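Local coordinates for protein GCN5-related N-acetyltransferase:Aminotransferase, class-II (PDB 2FIW) that binds acetyl coenzyme A and, as a GCN5-related N-acetyltransferase, probably transfers its acetyl group to an amine substrate, at residues A[23-28]-A[47-52]; A[60-65]-A[85-90]; A[121-124]-A[130-133]. All blocks are in the same frame, centred on the assembly; numbering follows the deposited sequence.

Interaction 1 (A[23-28]-A[47-52]); sequences AIFVAS and SAADDE. With ACO (acetyl coenzyme *a), chain C.
Phe-25 and Val-26, neighbours on helix 18-32, close on the methyl groups of Ala-48 and Ala-49 in the short turn that follows helix 39-46. Ala-49 CB sits between the two side chains, 3.8 Å from Phe-25 CD1 and also 3.8 Å from Val-26 CG1. Ala-48 CB meets the far end of the ring, 4.0 Å from Phe-25 CZ, and both methyls approach the ring obliquely. The contact is purely apolar and modest in area. Phe-25 reaches the turn because its CG stands anti to the backbone N (chi1 167°), which carries the ring toward the alanines. The turn itself is a 3-10 segment, closed by a backbone hydrogen bond from Asp-50 N to Ser-47 O (3.0 Å), and this turns the methyl of Ala-49 toward the helix. Behind the first shell, the Phe-25 ring meets Tyr-89 edge-to-face and touches Phe-76, both on the sheet, and Phe-55 of helix 52-60. With an alanine in place of Phe-25, Ala-48 would probably lose its apolar partner on this helix and Tyr-89 the ring it packs against. One helical turn on from Ile-24, whose O accepts a bond from Ser-28 N, Ser-28 OG lies 2.6 Å from O9P of acetyl coenzyme A and is hydrogen-bonded to Val-90 O. The helix thus packs against the turn through Phe-25 and Val-26 and meets the pantetheine arm at Ser-28, an arrangement in keeping with the N-terminal helical region of the GNAT fold, which borders the acetyl coenzyme A site.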
loop_
_atom_site.group_PDB
_atom_site.type_symbol
_atom_site.label_atom_id
_atom_site.label_comp_id
_atom_site.label_asym_id
_atom_site.label_seq_id
_atom_site.Cartn_x
_atom_site.Cartn_y
_atom_site.Cartn_z
ATOM N N ALA A 23 4.663 -8.964 -8.037
ATOM C CA ALA A 23 3.470 -9.540 -8.633
ATOM C C ALA A 23 2.148 -9.074 -8.006
ATOM O O ALA A 23 1.155 -8.874 -8.715
ATOM C CB ALA A 23 3.565 -11.051 -8.623
ATOM N N ILE A 24 2.119 -8.895 -6.690
ATOM C CA ILE A 24 0.910 -8.385 -6.012
ATOM C C ILE A 24 0.683 -6.924 -6.395
ATOM O O ILE A 24 -0.453 -6.479 -6.556
ATOM C CB ILE A 24 1.023 -8.507 -4.452
ATOM C CG1 ILE A 24 0.850 -9.963 -4.008
ATOM C CG2 ILE A 24 0.002 -7.624 -3.754
ATOM C CD1 ILE A 24 1.446 -10.264 -2.630
ATOM N N PHE A 25 1.792 -6.196 -6.521
ATOM C CA PHE A 25 1.825 -4.771 -6.802
ATOM C C PHE A 25 1.267 -4.486 -8.210
ATOM O O PHE A 25 0.347 -3.670 -8.358
ATOM C CB PHE A 25 3.274 -4.298 -6.620
ATOM C CG PHE A 25 3.577 -2.914 -7.150
ATOM C CD1 PHE A 25 4.125 -2.746 -8.431
ATOM C CD2 PHE A 25 3.424 -1.795 -6.335
ATOM C CE1 PHE A 25 4.448 -1.475 -8.900
ATOM C CE2 PHE A 25 3.731 -0.528 -6.784
ATOM C CZ PHE A 25 4.255 -0.352 -8.067
ATOM N N VAL A 26 1.787 -5.175 -9.228
ATOM C CA VAL A 26 1.295 -4.945 -10.584
ATOM C C VAL A 26 -0.142 -5.444 -10.770
ATOM O O VAL A 26 -0.910 -4.788 -11.467
ATOM C CB VAL A 26 2.246 -5.445 -11.746
ATOM C CG1 VAL A 26 3.699 -5.337 -11.376
ATOM C CG2 VAL A 26 1.899 -6.823 -12.206
ATOM N N ALA A 27 -0.512 -6.574 -10.153
ATOM C CA ALA A 27 -1.867 -7.105 -10.308
ATOM C C ALA A 27 -2.897 -6.223 -9.615
ATOM O O ALA A 27 -4.000 -6.035 -10.113
ATOM C CB ALA A 27 -1.939 -8.511 -9.802
ATOM N N SER A 28 -2.522 -5.680 -8.461
ATOM C CA SER A 28 -3.350 -4.739 -7.698
ATOM C C SER A 28 -3.637 -3.464 -8.501
ATOM O O SER A 28 -4.760 -2.973 -8.540
ATOM C CB SER A 28 -2.626 -4.380 -6.402
ATOM O OG SER A 28 -3.436 -3.591 -5.555
ATOM N N SER A 47 4.985 0.037 -13.753
ATOM C CA SER A 47 6.285 -0.168 -14.361
ATOM C C SER A 47 7.376 -0.002 -13.315
ATOM O O SER A 47 8.535 -0.264 -13.600
ATOM C CB SER A 47 6.514 0.783 -15.565
ATOM O OG SER A 47 6.989 2.068 -15.138
ATOM N N ALA A 48 7.012 0.434 -12.109
ATOM C CA ALA A 48 7.999 0.585 -11.041
ATOM C C ALA A 48 8.603 -0.763 -10.615
ATOM O O ALA A 48 9.753 -0.827 -10.164
ATOM C CB ALA A 48 7.408 1.325 -9.858
ATOM N N ALA A 49 7.847 -1.841 -10.795
ATOM C CA ALA A 49 8.334 -3.182 -10.482
ATOM C C ALA A 49 9.291 -3.756 -11.558
ATOM O O ALA A 49 9.844 -4.858 -11.388
ATOM C CB ALA A 49 7.154 -4.120 -10.233
ATOM N N ASP A 50 9.462 -2.995 -12.649
ATOM C CA ASP A 50 10.361 -3.317 -13.765
ATOM C C ASP A 50 11.822 -3.314 -13.352
ATOM O O ASP A 50 12.561 -4.253 -13.675
ATOM C CB ASP A 50 10.196 -2.316 -14.925
ATOM C CG ASP A 50 8.986 -2.604 -15.797
ATOM O OD1 ASP A 50 8.269 -3.586 -15.515
ATOM O OD2 ASP A 50 8.755 -1.831 -16.759
ATOM N N ASP A 51 12.253 -2.249 -12.679
ATOM C CA ASP A 51 13.598 -2.198 -12.124
ATOM C C ASP A 51 13.599 -3.011 -10.829
ATOM O O ASP A 51 13.361 -2.483 -9.734
ATOM C CB ASP A 51 14.040 -0.748 -11.889
ATOM C CG ASP A 51 15.512 -0.631 -11.516
ATOM O OD1 ASP A 51 16.214 -1.669 -11.402
ATOM O OD2 ASP A 51 15.961 0.518 -11.316
ATOM N N GLU A 52 13.855 -4.304 -10.982
ATOM C CA GLU A 52 13.765 -5.286 -9.888
ATOM C C GLU A 52 14.604 -4.971 -8.653
ATOM O O GLU A 52 14.115 -5.045 -7.524
ATOM C CB GLU A 52 14.058 -6.701 -10.414
ATOM C CG GLU A 52 13.063 -7.120 -11.506
ATOM C CD GLU A 52 13.187 -8.574 -11.962
ATOM O OE1 GLU A 52 13.919 -9.371 -11.316
ATOM O OE2 GLU A 52 12.541 -8.911 -12.983
HETATM N N1A ACO C . -18.099 -7.342 3.685
HETATM C C2A ACO C . -18.213 -6.093 3.189
HETATM N N3A ACO C . -17.176 -5.234 3.206
HETATM C C4A ACO C . -15.954 -5.582 3.720
HETATM C C5A ACO C . -15.757 -6.848 4.245
HETATM C C6A ACO C . -16.925 -7.780 4.217
HETATM N N6A ACO C . -16.826 -9.039 4.712
HETATM N N7A ACO C . -14.478 -6.918 4.678
HETATM C C8A ACO C . -13.895 -5.722 4.421
HETATM N N9A ACO C . -14.799 -4.915 3.848
HETATM C C1B ACO C . -14.632 -3.513 3.376
HETATM C C2B ACO C . -14.178 -2.524 4.432
HETATM O O2B ACO C . -15.285 -2.053 5.204
HETATM C C3B ACO C . -13.575 -1.422 3.577
HETATM O O3B ACO C . -14.525 -0.390 3.307
HETATM P P3B ACO C . -14.077 1.130 2.962
HETATM O O7A ACO C . -13.565 1.137 1.526
HETATM O O8A ACO C . -12.989 1.441 3.963
HETATM O O9A ACO C . -15.363 1.900 3.168
HETATM C C4B ACO C . -13.153 -2.102 2.267
HETATM O O4B ACO C . -13.698 -3.422 2.291
HETATM C C5B ACO C . -11.635 -2.200 2.112
HETATM O O5B ACO C . -11.094 -2.700 3.344
HETATM P P1A ACO C . -10.015 -3.890 3.411
HETATM O O1A ACO C . -10.666 -5.192 2.992
HETATM O O2A ACO C . -9.375 -3.749 4.774
HETATM O O3A ACO C . -8.957 -3.396 2.294
HETATM P P2A ACO C . -8.477 -4.283 1.062
HETATM O O4A ACO C . -9.626 -4.398 0.099
HETATM O O5A ACO C . -7.840 -5.525 1.618
HETATM O O6A ACO C . -7.311 -3.380 0.393
HETATM C CBP ACO C . -6.488 -1.418 -0.899
HETATM C CCP ACO C . -7.360 -1.953 0.250
HETATM C CDP ACO C . -6.767 0.075 -1.033
HETATM C CEP ACO C . -5.019 -1.656 -0.588
HETATM C CAP ACO C . -6.797 -2.151 -2.227
HETATM O OAP ACO C . -8.107 -1.825 -2.723
HETATM C C9P ACO C . -5.771 -2.044 -3.351
HETATM O O9P ACO C . -4.769 -2.914 -3.427
HETATM N N8P ACO C . -5.894 -1.141 -4.234
HETATM C C7P ACO C . -5.078 -0.870 -5.426
HETATM C C6P ACO C . -3.681 -0.328 -5.122
HETATM C C5P ACO C . -3.814 0.969 -4.382
HETATM O O5P ACO C . -4.629 1.814 -4.731
HETATM N N4P ACO C . -3.014 1.124 -3.339
HETATM C C3P ACO C . -2.989 2.278 -2.463
HETATM C C2P ACO C . -2.071 3.310 -3.099
HETATM S S1P ACO C . -1.691 4.405 -1.783
HETATM C C ACO C . -0.136 4.006 -1.338
HETATM O O ACO C . 0.317 2.895 -1.590
HETATM C CH3 ACO C . 0.596 4.920 -0.720
#

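Interaction 2 (A[60-65]-A[85-90]); sequences SGQLTL and IDMLYV. With ACO (acetyl coenzyme *a), chain C.
Gln-62, in the loop just ahead of strand 63-69, meets Asp-86 and selenomethionine Met-87 of strand 84-90; strand 72-80 lies between these two strands in the mixed GNAT sheet. Ser-60 ends helix 52-60 and Gly-61 leads on toward the sheet. Gln-62 then reaches past strand 72-80 to Asp-86, the two side chains crossing at about a right angle with amide and carboxylate planes 84° apart. Asp-86 CG lies anti to the backbone N (chi1 -167°), which turns the carboxylate toward Gln-62, and its OD2 forms a salt bridge with Arg-58. Leu-63 begins the strand and bonds through its backbone to Leu-79, while Thr-64 OG1 is held by Leu-59 O and Ser-78 OG. Ser-78 also faces both Asp-86 and Met-87, which form a classic beta bulge in strand 84-90. Beyond the bulge, that strand lies along acetyl coenzyme A: Leu-88 N gives a weak hydrogen bond to the acetyl O (3.1 Å), and Leu-88 O accepts one from N4P (2.8 Å). This pairing of strand with pantetheine is the familiar GNAT mode of cofactor binding. It continues at Val-90 N, whose bond to O9P is 3.0 Å long with an N-H...O angle of 160°.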
loop_
_atom_site.group_PDB
_atom_site.type_symbol
_atom_site.label_atom_id
_atom_site.label_comp_id
_atom_site.label_asym_id
_atom_site.label_seq_id
_atom_site.Cartn_x
_atom_site.Cartn_y
_atom_site.Cartn_z
ATOM N N SER A 60 13.135 -3.357 1.026
ATOM C CA SER A 60 14.055 -3.895 2.024
ATOM C C SER A 60 14.632 -2.816 2.934
ATOM O O SER A 60 15.053 -3.100 4.049
ATOM C CB SER A 60 15.181 -4.701 1.348
ATOM O OG SER A 60 16.120 -3.834 0.722
ATOM N N GLY A 61 14.624 -1.577 2.454
ATOM C CA GLY A 61 15.169 -0.450 3.203
ATOM C C GLY A 61 14.094 0.313 3.955
ATOM O O GLY A 61 14.380 1.321 4.614
ATOM N N GLN A 62 12.854 -0.173 3.849
ATOM C CA GLN A 62 11.721 0.349 4.612
ATOM C C GLN A 62 11.213 -0.719 5.589
ATOM O O GLN A 62 11.792 -1.805 5.696
ATOM C CB GLN A 62 10.626 0.810 3.654
ATOM C CG GLN A 62 10.964 2.142 2.956
ATOM C CD GLN A 62 10.053 2.479 1.768
ATOM O OE1 GLN A 62 8.972 1.892 1.584
ATOM N NE2 GLN A 62 10.503 3.419 0.945
ATOM N N LEU A 63 10.160 -0.413 6.331
ATOM C CA LEU A 63 9.526 -1.444 7.164
ATOM C C LEU A 63 8.335 -2.030 6.414
ATOM O O LEU A 63 7.267 -1.428 6.358
ATOM C CB LEU A 63 9.136 -0.913 8.553
ATOM C CG LEU A 63 10.171 -0.176 9.421
ATOM C CD1 LEU A 63 9.577 0.064 10.809
ATOM C CD2 LEU A 63 11.502 -0.934 9.556
ATOM N N THR A 64 8.551 -3.206 5.831
ATOM C CA THR A 64 7.629 -3.812 4.878
ATOM C C THR A 64 7.086 -5.127 5.420
ATOM O O THR A 64 7.841 -6.040 5.749
ATOM C CB THR A 64 8.320 -4.046 3.477
ATOM O OG1 THR A 64 8.925 -2.833 3.046
ATOM C CG2 THR A 64 7.318 -4.499 2.415
ATOM N N LEU A 65 5.765 -5.203 5.501
ATOM C CA LEU A 65 5.075 -6.367 6.025
ATOM C C LEU A 65 4.304 -7.039 4.908
ATOM O O LEU A 65 3.766 -6.362 4.035
ATOM C CB LEU A 65 4.110 -5.951 7.152
ATOM C CG LEU A 65 4.689 -5.507 8.513
ATOM C CD1 LEU A 65 3.648 -4.746 9.352
ATOM C CD2 LEU A 65 5.234 -6.729 9.267
ATOM N N ILE A 85 3.244 6.187 5.228
ATOM C CA ILE A 85 2.724 4.988 4.591
ATOM C C ILE A 85 3.101 5.072 3.128
ATOM O O ILE A 85 2.457 5.772 2.354
ATOM C CB ILE A 85 1.201 4.833 4.757
ATOM C CG1 ILE A 85 0.848 4.679 6.244
ATOM C CG2 ILE A 85 0.675 3.660 3.906
ATOM C CD1 ILE A 85 -0.554 4.215 6.486
ATOM N N ASP A 86 4.160 4.356 2.766
ATOM C CA ASP A 86 4.731 4.430 1.433
ATOM C C ASP A 86 3.994 3.553 0.418
ATOM O O ASP A 86 3.868 3.924 -0.743
ATOM C CB ASP A 86 6.212 4.053 1.480
ATOM C CG ASP A 86 6.947 4.401 0.195
ATOM O OD1 ASP A 86 6.851 5.561 -0.256
ATOM O OD2 ASP A 86 7.625 3.517 -0.365
HETATM N N MSE A 87 3.511 2.397 0.865
HETATM C CA MSE A 87 2.914 1.394 -0.006
HETATM C C MSE A 87 1.856 0.580 0.712
HETATM O O MSE A 87 2.011 0.249 1.896
HETATM C CB MSE A 87 3.991 0.462 -0.559
HETATM C CG MSE A 87 5.041 1.187 -1.377
HETATM SE SE MSE A 87 6.266 0.011 -2.245
HETATM C CE MSE A 87 7.161 -0.575 -0.765
ATOM N N LEU A 88 0.783 0.279 -0.019
ATOM C CA LEU A 88 -0.318 -0.571 0.424
ATOM C C LEU A 88 -0.902 -1.217 -0.817
ATOM O O LEU A 88 -1.496 -0.526 -1.640
ATOM C CB LEU A 88 -1.413 0.254 1.100
ATOM C CG LEU A 88 -2.319 -0.413 2.151
ATOM C CD1 LEU A 88 -3.725 0.182 2.144
ATOM C CD2 LEU A 88 -2.383 -1.942 2.153
ATOM N N TYR A 89 -0.721 -2.523 -0.968
ATOM C CA TYR A 89 -1.181 -3.246 -2.162
ATOM C C TYR A 89 -1.692 -4.627 -1.770
ATOM O O TYR A 89 -0.939 -5.472 -1.286
ATOM C CB TYR A 89 -0.069 -3.339 -3.234
ATOM C CG TYR A 89 0.369 -1.986 -3.713
ATOM C CD1 TYR A 89 -0.286 -1.359 -4.780
ATOM C CD2 TYR A 89 1.408 -1.298 -3.074
ATOM C CE1 TYR A 89 0.088 -0.077 -5.209
ATOM C CE2 TYR A 89 1.798 -0.015 -3.487
ATOM C CZ TYR A 89 1.135 0.589 -4.562
ATOM O OH TYR A 89 1.496 1.861 -4.984
ATOM N N VAL A 90 -2.985 -4.832 -1.951
ATOM C CA VAL A 90 -3.620 -6.130 -1.743
ATOM C C VAL A 90 -3.884 -6.750 -3.103
ATOM O O VAL A 90 -4.303 -6.051 -4.020
ATOM C CB VAL A 90 -4.949 -5.973 -0.952
ATOM C CG1 VAL A 90 -5.657 -7.357 -0.739
ATOM C CG2 VAL A 90 -4.675 -5.265 0.387
HETATM N N1A ACO C . -18.099 -7.342 3.685
HETATM C C2A ACO C . -18.213 -6.093 3.189
HETATM N N3A ACO C . -17.176 -5.234 3.206
HETATM C C4A ACO C . -15.954 -5.582 3.720
HETATM C C5A ACO C . -15.757 -6.848 4.245
HETATM C C6A ACO C . -16.925 -7.780 4.217
HETATM N N6A ACO C . -16.826 -9.039 4.712
HETATM N N7A ACO C . -14.478 -6.918 4.678
HETATM C C8A ACO C . -13.895 -5.722 4.421
HETATM N N9A ACO C . -14.799 -4.915 3.848
HETATM C C1B ACO C . -14.632 -3.513 3.376
HETATM C C2B ACO C . -14.178 -2.524 4.432
HETATM O O2B ACO C . -15.285 -2.053 5.204
HETATM C C3B ACO C . -13.575 -1.422 3.577
HETATM O O3B ACO C . -14.525 -0.390 3.307
HETATM P P3B ACO C . -14.077 1.130 2.962
HETATM O O7A ACO C . -13.565 1.137 1.526
HETATM O O8A ACO C . -12.989 1.441 3.963
HETATM O O9A ACO C . -15.363 1.900 3.168
HETATM C C4B ACO C . -13.153 -2.102 2.267
HETATM O O4B ACO C . -13.698 -3.422 2.291
HETATM C C5B ACO C . -11.635 -2.200 2.112
HETATM O O5B ACO C . -11.094 -2.700 3.344
HETATM P P1A ACO C . -10.015 -3.890 3.411
HETATM O O1A ACO C . -10.666 -5.192 2.992
HETATM O O2A ACO C . -9.375 -3.749 4.774
HETATM O O3A ACO C . -8.957 -3.396 2.294
HETATM P P2A ACO C . -8.477 -4.283 1.062
HETATM O O4A ACO C . -9.626 -4.398 0.099
HETATM O O5A ACO C . -7.840 -5.525 1.618
HETATM O O6A ACO C . -7.311 -3.380 0.393
HETATM C CBP ACO C . -6.488 -1.418 -0.899
HETATM C CCP ACO C . -7.360 -1.953 0.250
HETATM C CDP ACO C . -6.767 0.075 -1.033
HETATM C CEP ACO C . -5.019 -1.656 -0.588
HETATM C CAP ACO C . -6.797 -2.151 -2.227
HETATM O OAP ACO C . -8.107 -1.825 -2.723
HETATM C C9P ACO C . -5.771 -2.044 -3.351
HETATM O O9P ACO C . -4.769 -2.914 -3.427
HETATM N N8P ACO C . -5.894 -1.141 -4.234
HETATM C C7P ACO C . -5.078 -0.870 -5.426
HETATM C C6P ACO C . -3.681 -0.328 -5.122
HETATM C C5P ACO C . -3.814 0.969 -4.382
HETATM O O5P ACO C . -4.629 1.814 -4.731
HETATM N N4P ACO C . -3.014 1.124 -3.339
HETATM C C3P ACO C . -2.989 2.278 -2.463
HETATM C C2P ACO C . -2.071 3.310 -3.099
HETATM S S1P ACO C . -1.691 4.405 -1.783
HETATM C C ACO C . -0.136 4.006 -1.338
HETATM O O ACO C . 0.317 2.895 -1.590
HETATM C CH3 ACO C . 0.596 4.920 -0.720
#

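Interaction 3 (A[121-124]-A[130-133]); sequences VDAS and FFAK. With ACO (acetyl coenzyme *a), chain C.
Phe-131 takes chi1 -78°, with CG anti to the carbonyl carbon, and Val-121 takes chi1 63°, with CG1 between the backbone N and the carbonyl carbon; the two side chains approach from opposite directions. Val-121 CG1 rests over one face of the Phe-131 ring as a CH-pi contact, 3.9 Å from the centroid and 14° off the ring normal. Its other methyl, CG2, lies over the same ring toward the tip, 3.8 Å from Phe-131 CZ, and also 3.6 Å from CH3 of the acetyl group. Ala-123 CB approaches the ring obliquely at CD2, 3.8 Å from that atom of Phe-131. The opposite face of the ring is covered by Phe-130 CD2, so Phe-131 is sandwiched between strand 118-123 and its own neighbour in helix 128-132. Ile-85 and Leu-88 of strand 84-90 and Met-156 of strand 149-159 pack round it as well. The Phe-130 ring also faces the cofactor, with the pantetheine CCP over one of its faces and CE1 3.6 Å from the pyrophosphate oxygen O3A. Two residues after Phe-131, Lys-133 NZ donates a hydrogen bond to O9A of the 3'-phosphate (2.8 Å) and forms a salt bridge with Glu-129. On the strand side, Ser-124 OG lies 2.8 Å from the pantetheine O5P; a hydrogen bond links this hydroxyl with Asn-126 OD1. Apolar contacts thus join strand to helix and border the acetyl methyl, while polar groups meet the carbonyl and phosphate; the Lys-133 charge would be expected to offset part of the phosphate's negative charge.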
loop_
_atom_site.group_PDB
_atom_site.type_symbol
_atom_site.label_atom_id
_atom_site.label_comp_id
_atom_site.label_asym_id
_atom_site.label_seq_id
_atom_site.Cartn_x
_atom_site.Cartn_y
_atom_site.Cartn_z
ATOM N N VAL A 121 0.094 9.625 4.319
ATOM C CA VAL A 121 0.026 8.804 3.114
ATOM C C VAL A 121 -0.334 9.711 1.940
ATOM O O VAL A 121 -1.111 10.634 2.100
ATOM C CB VAL A 121 -0.988 7.606 3.256
ATOM C CG1 VAL A 121 -2.441 8.076 3.467
ATOM C CG2 VAL A 121 -0.908 6.664 2.069
ATOM N N ASP A 122 0.278 9.468 0.781
ATOM C CA ASP A 122 -0.157 10.060 -0.479
ATOM C C ASP A 122 -1.055 9.034 -1.170
ATOM O O ASP A 122 -0.576 8.184 -1.932
ATOM C CB ASP A 122 1.049 10.398 -1.366
ATOM C CG ASP A 122 1.841 11.597 -0.859
ATOM O OD1 ASP A 122 1.261 12.475 -0.187
ATOM O OD2 ASP A 122 3.058 11.666 -1.142
ATOM N N ALA A 123 -2.357 9.119 -0.890
ATOM C CA ALA A 123 -3.300 8.070 -1.264
ATOM C C ALA A 123 -3.716 8.199 -2.710
ATOM O O ALA A 123 -4.049 9.291 -3.152
ATOM C CB ALA A 123 -4.534 8.118 -0.358
ATOM N N SER A 124 -3.695 7.086 -3.439
ATOM C CA SER A 124 -4.279 7.012 -4.775
ATOM C C SER A 124 -5.794 7.233 -4.699
ATOM O O SER A 124 -6.403 7.002 -3.659
ATOM C CB SER A 124 -3.970 5.663 -5.412
ATOM O OG SER A 124 -4.590 4.604 -4.695
ATOM N N PHE A 130 -11.055 4.360 1.433
ATOM C CA PHE A 130 -10.428 3.435 2.364
ATOM C C PHE A 130 -9.716 4.143 3.490
ATOM O O PHE A 130 -9.981 3.841 4.652
ATOM C CB PHE A 130 -9.423 2.507 1.667
ATOM C CG PHE A 130 -8.586 1.681 2.639
ATOM C CD1 PHE A 130 -9.033 0.425 3.080
ATOM C CD2 PHE A 130 -7.386 2.161 3.127
ATOM C CE1 PHE A 130 -8.294 -0.328 3.982
ATOM C CE2 PHE A 130 -6.635 1.417 4.038
ATOM C CZ PHE A 130 -7.096 0.164 4.461
ATOM N N PHE A 131 -8.803 5.067 3.157
ATOM C CA PHE A 131 -8.027 5.776 4.185
ATOM C C PHE A 131 -8.874 6.707 5.027
ATOM O O PHE A 131 -8.645 6.819 6.237
ATOM C CB PHE A 131 -6.816 6.527 3.603
ATOM C CG PHE A 131 -5.634 5.633 3.280
ATOM C CD1 PHE A 131 -4.801 5.164 4.291
ATOM C CD2 PHE A 131 -5.366 5.255 1.961
ATOM C CE1 PHE A 131 -3.705 4.328 3.988
ATOM C CE2 PHE A 131 -4.279 4.426 1.648
ATOM C CZ PHE A 131 -3.446 3.960 2.661
ATOM N N ALA A 132 -9.844 7.374 4.396
ATOM C CA ALA A 132 -10.725 8.309 5.099
ATOM C C ALA A 132 -11.544 7.617 6.197
ATOM O O ALA A 132 -11.729 8.183 7.264
ATOM C CB ALA A 132 -11.637 9.034 4.114
ATOM N N LYS A 133 -12.005 6.386 5.930
ATOM C CA LYS A 133 -12.753 5.588 6.912
ATOM C C LYS A 133 -11.906 5.151 8.128
ATOM O O LYS A 133 -12.444 4.590 9.094
ATOM C CB LYS A 133 -13.357 4.322 6.271
ATOM C CG LYS A 133 -14.218 4.504 5.024
ATOM C CD LYS A 133 -15.631 4.951 5.357
ATOM C CE LYS A 133 -16.674 4.188 4.546
ATOM N NZ LYS A 133 -16.587 4.377 3.063
HETATM N N1A ACO C . -18.099 -7.342 3.685
HETATM C C2A ACO C . -18.213 -6.093 3.189
HETATM N N3A ACO C . -17.176 -5.234 3.206
HETATM C C4A ACO C . -15.954 -5.582 3.720
HETATM C C5A ACO C . -15.757 -6.848 4.245
HETATM C C6A ACO C . -16.925 -7.780 4.217
HETATM N N6A ACO C . -16.826 -9.039 4.712
HETATM N N7A ACO C . -14.478 -6.918 4.678
HETATM C C8A ACO C . -13.895 -5.722 4.421
HETATM N N9A ACO C . -14.799 -4.915 3.848
HETATM C C1B ACO C . -14.632 -3.513 3.376
HETATM C C2B ACO C . -14.178 -2.524 4.432
HETATM O O2B ACO C . -15.285 -2.053 5.204
HETATM C C3B ACO C . -13.575 -1.422 3.577
HETATM O O3B ACO C . -14.525 -0.390 3.307
HETATM P P3B ACO C . -14.077 1.130 2.962
HETATM O O7A ACO C . -13.565 1.137 1.526
HETATM O O8A ACO C . -12.989 1.441 3.963
HETATM O O9A ACO C . -15.363 1.900 3.168
HETATM C C4B ACO C . -13.153 -2.102 2.267
HETATM O O4B ACO C . -13.698 -3.422 2.291
HETATM C C5B ACO C . -11.635 -2.200 2.112
HETATM O O5B ACO C . -11.094 -2.700 3.344
HETATM P P1A ACO C . -10.015 -3.890 3.411
HETATM O O1A ACO C . -10.666 -5.192 2.992
HETATM O O2A ACO C . -9.375 -3.749 4.774
HETATM O O3A ACO C . -8.957 -3.396 2.294
HETATM P P2A ACO C . -8.477 -4.283 1.062
HETATM O O4A ACO C . -9.626 -4.398 0.099
HETATM O O5A ACO C . -7.840 -5.525 1.618
HETATM O O6A ACO C . -7.311 -3.380 0.393
HETATM C CBP ACO C . -6.488 -1.418 -0.899
HETATM C CCP ACO C . -7.360 -1.953 0.250
HETATM C CDP ACO C . -6.767 0.075 -1.033
HETATM C CEP ACO C . -5.019 -1.656 -0.588
HETATM C CAP ACO C . -6.797 -2.151 -2.227
HETATM O OAP ACO C . -8.107 -1.825 -2.723
HETATM C C9P ACO C . -5.771 -2.044 -3.351
HETATM O O9P ACO C . -4.769 -2.914 -3.427
HETATM N N8P ACO C . -5.894 -1.141 -4.234
HETATM C C7P ACO C . -5.078 -0.870 -5.426
HETATM C C6P ACO C . -3.681 -0.328 -5.122
HETATM C C5P ACO C . -3.814 0.969 -4.382
HETATM O O5P ACO C . -4.629 1.814 -4.731
HETATM N N4P ACO C . -3.014 1.124 -3.339
HETATM C C3P ACO C . -2.989 2.278 -2.463
HETATM C C2P ACO C . -2.071 3.310 -3.099
HETATM S S1P ACO C . -1.691 4.405 -1.783
HETATM C C ACO C . -0.136 4.006 -1.338
HETATM O O ACO C . 0.317 2.895 -1.590
HETATM C CH3 ACO C . 0.596 4.920 -0.720
#

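Overall arrangement
All three contacts touch the same acetyl coenzyme A molecule, but from different parts of the fold. Interaction 3 is buried and apolar, all three of its touching residues being buried, whereas interactions 1 and 2 are partly buried; interaction 1 is apolar too, while interaction 2 turns on polar side chains close to the centre of the chain. Strand 84-90 is the common element: interaction 1 reaches it through helix 18-32, and interaction 3 through Phe-130 and Phe-131 on Leu-88. Strands 84-90 and 118-123 are sheet neighbours. Interactions 1 and 3 lie on opposite sides of the chain's centre, about 20 Å apart between centres, and do not touch.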